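Local coordinates for Wss1p (Saccharomyces cerevisiae FostersO, PDB 5XBN), which is a zinc metalloendopeptidase that acts on DNA-binding proteins and takes part in the repair of toxic DNA-protein cross-links, at residues H53-L58 / G111-E116; K60-K65 / D134-R139; M91-C96 / Q102-E107. All blocks are in the same frame, centred on the assembly; numbering follows the deposited sequence.

Contact 1 (H53-L58 / G111-E116); sequences HKVSYL and GTMLHE. With ZN (zinc ion), chain B.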
loop_
_atom_site.group_PDB
_atom_site.type_symbol
_atom_site.label_atom_id
_atom_site.label_comp_id
_atom_site.label_asym_id
_atom_site.label_seq_id
_atom_site.Cartn_x
_atom_site.Cartn_y
_atom_site.Cartn_z
ATOM N N HIS A 53 -3.098 1.502 8.324
ATOM C CA HIS A 53 -4.073 1.100 9.325
ATOM C C HIS A 53 -5.071 0.115 8.745
ATOM O O HIS A 53 -5.364 -0.925 9.343
ATOM C CB HIS A 53 -4.803 2.333 9.872
ATOM C CG HIS A 53 -5.944 2.006 10.779
ATOM N ND1 HIS A 53 -5.797 1.228 11.904
ATOM C CD2 HIS A 53 -7.253 2.349 10.726
ATOM C CE1 HIS A 53 -6.963 1.109 12.513
ATOM N NE2 HIS A 53 -7.864 1.777 11.815
ATOM N N LYS A 54 -5.586 0.436 7.566
ATOM C CA LYS A 54 -6.673 -0.358 7.013
ATOM C C LYS A 54 -6.225 -1.783 6.675
ATOM O O LYS A 54 -7.038 -2.701 6.763
ATOM C CB LYS A 54 -7.260 0.310 5.781
ATOM C CG LYS A 54 -8.194 1.474 6.130
ATOM C CD LYS A 54 -8.767 2.111 4.879
ATOM C CE LYS A 54 -10.238 1.741 4.709
ATOM N NZ LYS A 54 -10.766 2.195 3.398
ATOM N N VAL A 55 -4.956 -1.972 6.304
ATOM C CA VAL A 55 -4.479 -3.338 5.993
ATOM C C VAL A 55 -3.892 -4.098 7.170
ATOM O O VAL A 55 -3.338 -5.179 6.993
ATOM C CB VAL A 55 -3.386 -3.369 4.894
ATOM C CG1 VAL A 55 -3.953 -2.941 3.609
ATOM C CG2 VAL A 55 -2.148 -2.551 5.275
ATOM N N SER A 56 -4.019 -3.550 8.369
ATOM C CA SER A 56 -3.344 -4.145 9.523
ATOM C C SER A 56 -3.853 -5.553 9.837
ATOM O O SER A 56 -3.078 -6.489 10.117
ATOM C CB SER A 56 -3.505 -3.230 10.746
ATOM O OG SER A 56 -4.870 -3.060 11.088
ATOM N N TYR A 57 -5.163 -5.722 9.768
ATOM C CA TYR A 57 -5.761 -7.000 10.132
ATOM C C TYR A 57 -5.370 -8.085 9.129
ATOM O O TYR A 57 -5.054 -9.217 9.512
ATOM C CB TYR A 57 -7.286 -6.851 10.198
ATOM C CG TYR A 57 -7.996 -7.975 10.924
ATOM C CD1 TYR A 57 -8.400 -9.118 10.245
ATOM C CD2 TYR A 57 -8.279 -7.883 12.284
ATOM C CE1 TYR A 57 -9.068 -10.145 10.898
ATOM C CE2 TYR A 57 -8.954 -8.909 12.947
ATOM C CZ TYR A 57 -9.340 -10.036 12.245
ATOM O OH TYR A 57 -10.010 -11.064 12.879
ATOM N N LEU A 58 -5.400 -7.725 7.849
ATOM C CA LEU A 58 -5.055 -8.646 6.763
ATOM C C LEU A 58 -3.595 -9.072 6.893
ATOM O O LEU A 58 -3.257 -10.244 6.741
ATOM C CB LEU A 58 -5.310 -7.986 5.399
ATOM C CG LEU A 58 -5.081 -8.831 4.135
ATOM C CD1 LEU A 58 -6.126 -9.917 4.015
ATOM C CD2 LEU A 58 -5.080 -7.961 2.900
ATOM N N GLY A 111 -5.572 -1.121 -3.873
ATOM C CA GLY A 111 -5.416 -2.207 -4.820
ATOM C C GLY A 111 -3.953 -2.451 -5.090
ATOM O O GLY A 111 -3.497 -3.592 -5.140
ATOM N N THR A 112 -3.211 -1.363 -5.251
ATOM C CA THR A 112 -1.770 -1.451 -5.441
ATOM C C THR A 112 -1.068 -1.963 -4.189
ATOM O O THR A 112 -0.119 -2.759 -4.270
ATOM C CB THR A 112 -1.205 -0.090 -5.845
ATOM O OG1 THR A 112 -1.736 0.252 -7.126
ATOM C CG2 THR A 112 0.321 -0.137 -5.918
HETATM N N MSE A 113 -1.534 -1.529 -3.023
HETATM C CA MSE A 113 -0.965 -2.034 -1.783
HETATM C C MSE A 113 -1.082 -3.554 -1.700
HETATM O O MSE A 113 -0.117 -4.234 -1.346
HETATM C CB MSE A 113 -1.635 -1.400 -0.566
HETATM C CG MSE A 113 -1.086 -1.889 0.772
HETATM SE SE MSE A 113 0.817 -1.444 1.057
HETATM C CE MSE A 113 1.027 -2.135 2.867
ATOM N N LEU A 114 -2.250 -4.095 -2.038
ATOM C CA LEU A 114 -2.443 -5.537 -1.956
ATOM C C LEU A 114 -1.610 -6.276 -3.007
ATOM O O LEU A 114 -1.095 -7.365 -2.742
ATOM C CB LEU A 114 -3.922 -5.890 -2.097
ATOM C CG LEU A 114 -4.831 -5.309 -0.996
ATOM C CD1 LEU A 114 -6.283 -5.706 -1.220
ATOM C CD2 LEU A 114 -4.380 -5.731 0.379
ATOM N N HIS A 115 -1.484 -5.687 -4.194
ATOM C CA HIS A 115 -0.582 -6.209 -5.216
ATOM C C HIS A 115 0.830 -6.327 -4.659
ATOM O O HIS A 115 1.494 -7.355 -4.796
ATOM C CB HIS A 115 -0.582 -5.291 -6.452
ATOM C CG HIS A 115 0.318 -5.749 -7.566
ATOM N ND1 HIS A 115 -0.168 -6.138 -8.800
ATOM C CD2 HIS A 115 1.668 -5.861 -7.643
ATOM C CE1 HIS A 115 0.842 -6.478 -9.581
ATOM N NE2 HIS A 115 1.970 -6.314 -8.907
ATOM N N GLU A 116 1.309 -5.262 -4.033
ATOM C CA GLU A 116 2.680 -5.297 -3.538
ATOM C C GLU A 116 2.866 -6.219 -2.342
ATOM O O GLU A 116 3.919 -6.817 -2.211
ATOM C CB GLU A 116 3.163 -3.888 -3.182
ATOM C CG GLU A 116 3.097 -2.926 -4.374
ATOM C CD GLU A 116 3.881 -3.406 -5.576
ATOM O OE1 GLU A 116 4.853 -4.168 -5.411
ATOM O OE2 GLU A 116 3.538 -3.002 -6.699
HETATM ZN ZN ZN B . 3.757 -6.899 -9.487
HETATM O O HOH W 1 4.882 -5.604 -10.442
#
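V55 and L58 reach across to M113 and L114 on helix 106-118, and the four apolar side chains meet mostly through methyl groups. L58 and L114 run at about a right angle to each other, and one methyl of each does the touching: CD2 of L58 stands 3.4 Å from CD2 of L114, tighter than usual for two carbons. The CB of L114 does not face V55 and L58 directly; its CG lies anti to the carbonyl carbon (chi1 -62°), and the branch beyond brings CD2 round to them. V55 meets the selenomethionine M113 obliquely, with CG2 at 4.0 Å from the terminal CE. A bend at chi2 (63°) turns the M113 chain so that this methyl, rather than SE, makes the nearest approach. The other V55 methyl, CG1, lies 4.3 Å from L114 CD2, so V55 bridges both partners.

The backbone leaves helix 41-54 at V55, which is also the N-cap residue of helix 56-62. At this joint the carbonyl oxygen of H53 accepts two bonds from S56, from its N and from OG, the latter 2.8 Å long and in the carbonyl plane. M110 also packs on V55.

Beyond L114 the helix turns its polar side to the metal. H115 NE2 binds zinc at 2.0 Å, with H119, H125 and a water as the other ligands, and E116 is probably the active-site glutamate. The contact lies on the HExxH helix of a WLM-family zinc metalloprotease, on the face away from the metal.

Contact 2 (K60-K65 / D134-R139); sequences KENHFK and DELIGR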
loop_
_atom_site.group_PDB
_atom_site.type_symbol
_atom_site.label_atom_id
_atom_site.label_comp_id
_atom_site.label_asym_id
_atom_site.label_seq_id
_atom_site.Cartn_x
_atom_site.Cartn_y
_atom_site.Cartn_z
ATOM N N LYS A 60 -1.896 -9.168 9.653
ATOM C CA LYS A 60 -1.792 -10.080 10.797
ATOM C C LYS A 60 -2.215 -11.498 10.400
ATOM O O LYS A 60 -1.526 -12.481 10.736
ATOM C CB LYS A 60 -2.622 -9.591 11.981
ATOM C CG LYS A 60 -2.569 -10.554 13.167
ATOM C CD LYS A 60 -3.228 -9.980 14.401
ATOM C CE LYS A 60 -2.547 -10.499 15.664
ATOM N NZ LYS A 60 -1.102 -10.123 15.704
ATOM N N GLU A 61 -3.319 -11.592 9.661
ATOM C CA GLU A 61 -3.858 -12.886 9.216
ATOM C C GLU A 61 -2.886 -13.649 8.328
ATOM O O GLU A 61 -2.839 -14.888 8.355
ATOM C CB GLU A 61 -5.171 -12.694 8.445
ATOM C CG GLU A 61 -6.389 -12.451 9.291
ATOM C CD GLU A 61 -7.677 -12.537 8.483
ATOM O OE1 GLU A 61 -7.621 -12.488 7.229
ATOM O OE2 GLU A 61 -8.747 -12.667 9.103
ATOM N N ASN A 62 -2.128 -12.914 7.516
ATOM C CA ASN A 62 -1.230 -13.538 6.560
ATOM C C ASN A 62 0.235 -13.561 7.000
ATOM O O ASN A 62 1.107 -13.985 6.240
ATOM C CB ASN A 62 -1.360 -12.841 5.204
ATOM C CG ASN A 62 -2.677 -13.146 4.535
ATOM O OD1 ASN A 62 -2.809 -14.173 3.874
ATOM N ND2 ASN A 62 -3.676 -12.275 4.720
ATOM N N HIS A 63 0.488 -13.112 8.223
ATOM C CA HIS A 63 1.846 -13.039 8.769
ATOM C C HIS A 63 2.769 -12.182 7.911
ATOM O O HIS A 63 3.962 -12.461 7.808
ATOM C CB HIS A 63 2.435 -14.448 8.931
ATOM C CG HIS A 63 1.466 -15.432 9.508
ATOM N ND1 HIS A 63 0.856 -15.243 10.730
ATOM C CD2 HIS A 63 0.990 -16.605 9.029
ATOM C CE1 HIS A 63 0.047 -16.256 10.979
ATOM N NE2 HIS A 63 0.111 -17.100 9.965
ATOM N N PHE A 64 2.217 -11.124 7.314
ATOM C CA PHE A 64 2.993 -10.192 6.513
ATOM C C PHE A 64 3.674 -9.167 7.400
ATOM O O PHE A 64 3.060 -8.646 8.342
ATOM C CB PHE A 64 2.111 -9.434 5.514
ATOM C CG PHE A 64 1.576 -10.268 4.377
ATOM C CD1 PHE A 64 2.234 -11.410 3.933
ATOM C CD2 PHE A 64 0.407 -9.878 3.729
ATOM C CE1 PHE A 64 1.719 -12.147 2.871
ATOM C CE2 PHE A 64 -0.102 -10.604 2.673
ATOM C CZ PHE A 64 0.550 -11.736 2.242
ATOM N N LYS A 65 4.927 -8.862 7.070
ATOM C CA LYS A 65 5.681 -7.770 7.710
ATOM C C LYS A 65 6.260 -6.855 6.642
ATOM O O LYS A 65 6.708 -7.334 5.606
ATOM C CB LYS A 65 6.816 -8.320 8.578
ATOM C CG LYS A 65 6.351 -9.134 9.783
ATOM C CD LYS A 65 5.687 -8.246 10.831
ATOM C CE LYS A 65 5.358 -9.042 12.091
ATOM N NZ LYS A 65 4.766 -8.170 13.145
ATOM N N ASP A 134 -6.041 -12.180 -5.622
ATOM C CA ASP A 134 -7.495 -12.277 -5.629
ATOM C C ASP A 134 -8.056 -12.600 -4.240
ATOM O O ASP A 134 -9.044 -11.994 -3.813
ATOM C CB ASP A 134 -7.929 -13.324 -6.645
ATOM C CG ASP A 134 -9.402 -13.592 -6.583
ATOM O OD1 ASP A 134 -10.174 -12.758 -7.105
ATOM O OD2 ASP A 134 -9.775 -14.623 -5.998
ATOM N N GLU A 135 -7.419 -13.522 -3.514
ATOM C CA GLU A 135 -7.830 -13.804 -2.138
ATOM C C GLU A 135 -7.673 -12.589 -1.227
ATOM O O GLU A 135 -8.533 -12.333 -0.380
ATOM C CB GLU A 135 -7.042 -14.972 -1.536
ATOM C CG GLU A 135 -7.329 -16.331 -2.180
ATOM C CD GLU A 135 -8.774 -16.768 -2.001
ATOM O OE1 GLU A 135 -9.331 -16.581 -0.889
ATOM O OE2 GLU A 135 -9.356 -17.303 -2.973
ATOM N N LEU A 136 -6.577 -11.846 -1.387
ATOM C CA LEU A 136 -6.353 -10.688 -0.514
ATOM C C LEU A 136 -7.368 -9.590 -0.761
ATOM O O LEU A 136 -7.901 -8.990 0.180
ATOM C CB LEU A 136 -4.938 -10.139 -0.703
ATOM C CG LEU A 136 -3.841 -11.112 -0.282
ATOM C CD1 LEU A 136 -2.470 -10.512 -0.588
ATOM C CD2 LEU A 136 -3.946 -11.495 1.189
ATOM N N ILE A 137 -7.619 -9.309 -2.033
ATOM C CA ILE A 137 -8.583 -8.278 -2.410
ATOM C C ILE A 137 -9.954 -8.622 -1.852
ATOM O O ILE A 137 -10.628 -7.766 -1.281
ATOM C CB ILE A 137 -8.658 -8.118 -3.943
ATOM C CG1 ILE A 137 -7.381 -7.445 -4.444
ATOM C CG2 ILE A 137 -9.903 -7.306 -4.372
ATOM C CD1 ILE A 137 -7.213 -7.511 -5.954
ATOM N N GLY A 138 -10.349 -9.880 -1.995
ATOM C CA GLY A 138 -11.633 -10.331 -1.480
ATOM C C GLY A 138 -11.739 -10.188 0.025
ATOM O O GLY A 138 -12.733 -9.676 0.563
ATOM N N ARG A 139 -10.695 -10.624 0.714
ATOM C CA ARG A 139 -10.698 -10.629 2.162
ATOM C C ARG A 139 -10.629 -9.210 2.718
ATOM O O ARG A 139 -11.293 -8.903 3.707
ATOM C CB ARG A 139 -9.532 -11.463 2.675
ATOM C CG ARG A 139 -9.394 -11.489 4.162
ATOM C CD ARG A 139 -10.647 -11.988 4.835
ATOM N NE ARG A 139 -10.423 -12.087 6.266
ATOM C CZ ARG A 139 -11.386 -12.133 7.170
ATOM N NH1 ARG A 139 -12.658 -12.100 6.788
ATOM N NH2 ARG A 139 -11.074 -12.204 8.456
#
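R139 sends its CG anti to the backbone N (chi1 177°) and then bends at chi2 (57°), which carries its guanidinium across the end of E61, whose chain runs extended beyond CG. The two meet as a bidentate salt bridge between helix 56-62 and helix 127-145 of the WLM protease domain. The carboxylate and guanidinium planes are only 6° apart. R139 NE gives a nearly straight bond to the syn lone pair of E61 OE1 at 3.0 Å, while R139 NH2 bonds to E61 OE2 at a modelled 2.5 Å, a length that is doubtful. Two parallel bonds fix the rotation of both groups, and Y57 packs against the arginine.

Deeper in, L136 spreads its two methyls between two residues. CD2 lies 3.6 Å from ND2 of N62, whose OD1 accepts from K132 of helix 127-145 while ND2 donates to L58 O, one turn back. The chain leaves the helix in a Schellman motif at H63, and F64 then folds back so that the CB of N62 sits over one face of its ring, while L117 also packs on F64. The other methyl of L136, CD1, meets that ring at its edge, 4.0 Å from F64 CE2.

Contact 3 (M91-C96 / Q102-E107); sequences MLRLRC and QFLPME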
loop_
_atom_site.group_PDB
_atom_site.type_symbol
_atom_site.label_atom_id
_atom_site.label_comp_id
_atom_site.label_asym_id
_atom_site.label_seq_id
_atom_site.Cartn_x
_atom_site.Cartn_y
_atom_site.Cartn_z
HETATM N N MSE A 91 6.958 0.664 -2.011
HETATM C CA MSE A 91 6.723 2.023 -2.487
HETATM C C MSE A 91 5.354 2.104 -3.143
HETATM O O MSE A 91 4.960 1.209 -3.882
HETATM C CB MSE A 91 7.837 2.457 -3.453
HETATM C CG MSE A 91 9.178 2.503 -2.751
HETATM SE SE MSE A 91 10.812 2.867 -3.783
HETATM C CE MSE A 91 10.971 1.171 -4.665
ATOM N N LEU A 92 4.619 3.170 -2.841
ATOM C CA LEU A 92 3.300 3.398 -3.423
ATOM C C LEU A 92 3.231 4.764 -4.069
ATOM O O LEU A 92 3.613 5.749 -3.454
ATOM C CB LEU A 92 2.203 3.320 -2.355
ATOM C CG LEU A 92 1.909 2.017 -1.600
ATOM C CD1 LEU A 92 0.791 2.279 -0.572
ATOM C CD2 LEU A 92 1.519 0.932 -2.577
ATOM N N ARG A 93 2.715 4.825 -5.289
ATOM C CA ARG A 93 2.333 6.099 -5.892
ATOM C C ARG A 93 1.027 6.557 -5.264
ATOM O O ARG A 93 0.047 5.814 -5.277
ATOM C CB ARG A 93 2.174 5.970 -7.406
ATOM C CG ARG A 93 1.778 7.292 -8.068
ATOM C CD ARG A 93 1.382 7.076 -9.527
ATOM N NE ARG A 93 2.514 6.741 -10.392
ATOM C CZ ARG A 93 3.327 7.635 -10.944
ATOM N NH1 ARG A 93 3.149 8.930 -10.716
ATOM N NH2 ARG A 93 4.317 7.237 -11.728
ATOM N N LEU A 94 1.020 7.764 -4.700
ATOM C CA LEU A 94 -0.173 8.317 -4.059
ATOM C C LEU A 94 -0.861 9.366 -4.925
ATOM O O LEU A 94 -2.025 9.688 -4.716
ATOM C CB LEU A 94 0.183 8.962 -2.717
ATOM C CG LEU A 94 0.827 8.098 -1.638
ATOM C CD1 LEU A 94 1.040 8.940 -0.394
ATOM C CD2 LEU A 94 -0.024 6.875 -1.320
ATOM N N ARG A 95 -0.123 9.896 -5.891
ATOM C CA ARG A 95 -0.571 11.059 -6.654
ATOM C C ARG A 95 -0.764 10.759 -8.135
ATOM O O ARG A 95 -0.039 9.948 -8.703
ATOM C CB ARG A 95 0.442 12.192 -6.486
ATOM C CG ARG A 95 0.596 12.670 -5.061
ATOM C CD ARG A 95 1.858 13.493 -4.909
ATOM N NE ARG A 95 2.109 13.814 -3.513
ATOM C CZ ARG A 95 1.614 14.883 -2.899
ATOM N NH1 ARG A 95 0.847 15.738 -3.572
ATOM N NH2 ARG A 95 1.885 15.094 -1.617
ATOM N N CYS A 96 -1.729 11.430 -8.764
ATOM C CA CYS A 96 -1.949 11.287 -10.208
ATOM C C CYS A 96 -0.695 11.633 -11.009
ATOM O O CYS A 96 -0.028 12.637 -10.742
ATOM C CB CYS A 96 -3.121 12.166 -10.663
ATOM S SG CYS A 96 -4.742 11.398 -10.446
ATOM N N GLN A 102 -3.146 16.151 -7.306
ATOM C CA GLN A 102 -4.304 15.288 -7.160
ATOM C C GLN A 102 -3.891 13.911 -6.651
ATOM O O GLN A 102 -3.011 13.268 -7.223
ATOM C CB GLN A 102 -5.040 15.161 -8.490
ATOM C CG GLN A 102 -6.350 14.407 -8.404
ATOM C CD GLN A 102 -7.483 15.147 -9.087
ATOM O OE1 GLN A 102 -8.362 15.705 -8.427
ATOM N NE2 GLN A 102 -7.466 15.163 -10.416
ATOM N N PHE A 103 -4.525 13.473 -5.571
ATOM C CA PHE A 103 -4.282 12.139 -5.044
ATOM C C PHE A 103 -5.128 11.102 -5.775
ATOM O O PHE A 103 -6.276 11.365 -6.141
ATOM C CB PHE A 103 -4.568 12.100 -3.539
ATOM C CG PHE A 103 -3.582 12.892 -2.717
ATOM C CD1 PHE A 103 -2.277 12.450 -2.570
ATOM C CD2 PHE A 103 -3.959 14.069 -2.095
ATOM C CE1 PHE A 103 -1.368 13.159 -1.827
ATOM C CE2 PHE A 103 -3.048 14.793 -1.346
ATOM C CZ PHE A 103 -1.750 14.338 -1.209
ATOM N N LEU A 104 -4.555 9.920 -5.989
ATOM C CA LEU A 104 -5.308 8.797 -6.532
ATOM C C LEU A 104 -6.398 8.401 -5.544
ATOM O O LEU A 104 -6.276 8.658 -4.342
ATOM C CB LEU A 104 -4.382 7.601 -6.812
ATOM C CG LEU A 104 -3.216 7.773 -7.791
ATOM C CD1 LEU A 104 -2.365 6.500 -7.818
ATOM C CD2 LEU A 104 -3.717 8.098 -9.192
ATOM N N PRO A 105 -7.474 7.772 -6.040
ATOM C CA PRO A 105 -8.522 7.316 -5.124
ATOM C C PRO A 105 -7.996 6.251 -4.170
ATOM O O PRO A 105 -7.130 5.460 -4.551
ATOM C CB PRO A 105 -9.585 6.726 -6.063
ATOM C CG PRO A 105 -9.317 7.348 -7.390
ATOM C CD PRO A 105 -7.827 7.527 -7.449
HETATM N N MSE A 106 -8.521 6.242 -2.951
HETATM C CA MSE A 106 -8.143 5.265 -1.946
HETATM C C MSE A 106 -8.261 3.829 -2.446
HETATM O O MSE A 106 -7.418 2.984 -2.128
HETATM C CB MSE A 106 -9.009 5.459 -0.702
HETATM C CG MSE A 106 -8.795 4.415 0.359
HETATM SE SE MSE A 106 -7.260 4.856 1.458
HETATM C CE MSE A 106 -8.169 6.082 2.665
ATOM N N GLU A 107 -9.308 3.559 -3.223
ATOM C CA GLU A 107 -9.557 2.216 -3.747
ATOM C C GLU A 107 -8.411 1.757 -4.631
ATOM O O GLU A 107 -7.984 0.606 -4.551
ATOM C CB GLU A 107 -10.865 2.164 -4.547
ATOM C CG GLU A 107 -12.022 2.893 -3.897
ATOM C CD GLU A 107 -12.106 4.348 -4.328
ATOM O OE1 GLU A 107 -11.687 5.229 -3.542
ATOM O OE2 GLU A 107 -12.593 4.610 -5.453
#
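R95 and F103 pair in antiparallel, non-hydrogen-bonded fashion, and the tight part of the contact is the backbone on either side of them. C96 N donates to Q102 O at 2.7 Å, and L104 N donates to L94 O at 2.8 Å. L94 O also lies at the edge of the F103 ring, in its plane.

R95 and F103 extend side by side in the same direction. The extended arginine chain brings CZ to 3.6 Å from F103 CE1, which stands over a face of the guanidinium; the two planes are inclined by 46°. The charged end is held in place by E71, P39 O and E100 O. This single antiparallel bridge joins the end of strand 89-96 in the mixed sheet to the run into helix 106-118, for which P105 is the N-cap residue. L104 packs alongside: its CD1 reaches R93 O at 3.6 Å and its CD2 reaches C96 SG at 3.7 Å, with I109 of the helix packed on it as well.

Toward solvent the fit loosens. Q102, an exposed residue, touches C96 through its aliphatic part, CG lying 4.0 Å from SG, while a bend at chi2 turns the amide away from the sulfur.

In the fold
Contact 1 is the core of the three, buried and apolar, and contact 2 extends it outward: both use helix 56-62, and L58 of contact 1 packs on R139 and L136 while L114 packs on I137. There the chemistry shifts from methyls to a partly exposed ion pair. Contact 3 shares helix 106-118 with contact 1, but at the start of that helix, and meets it through L92 against T112 and M113. Backbone hydrogen bonds and an arginine beside a ring replace plain methyl packing there. Contacts 2 and 3 do not touch and lie on opposite sides of the chain's centre, about 21 Å apart between centres.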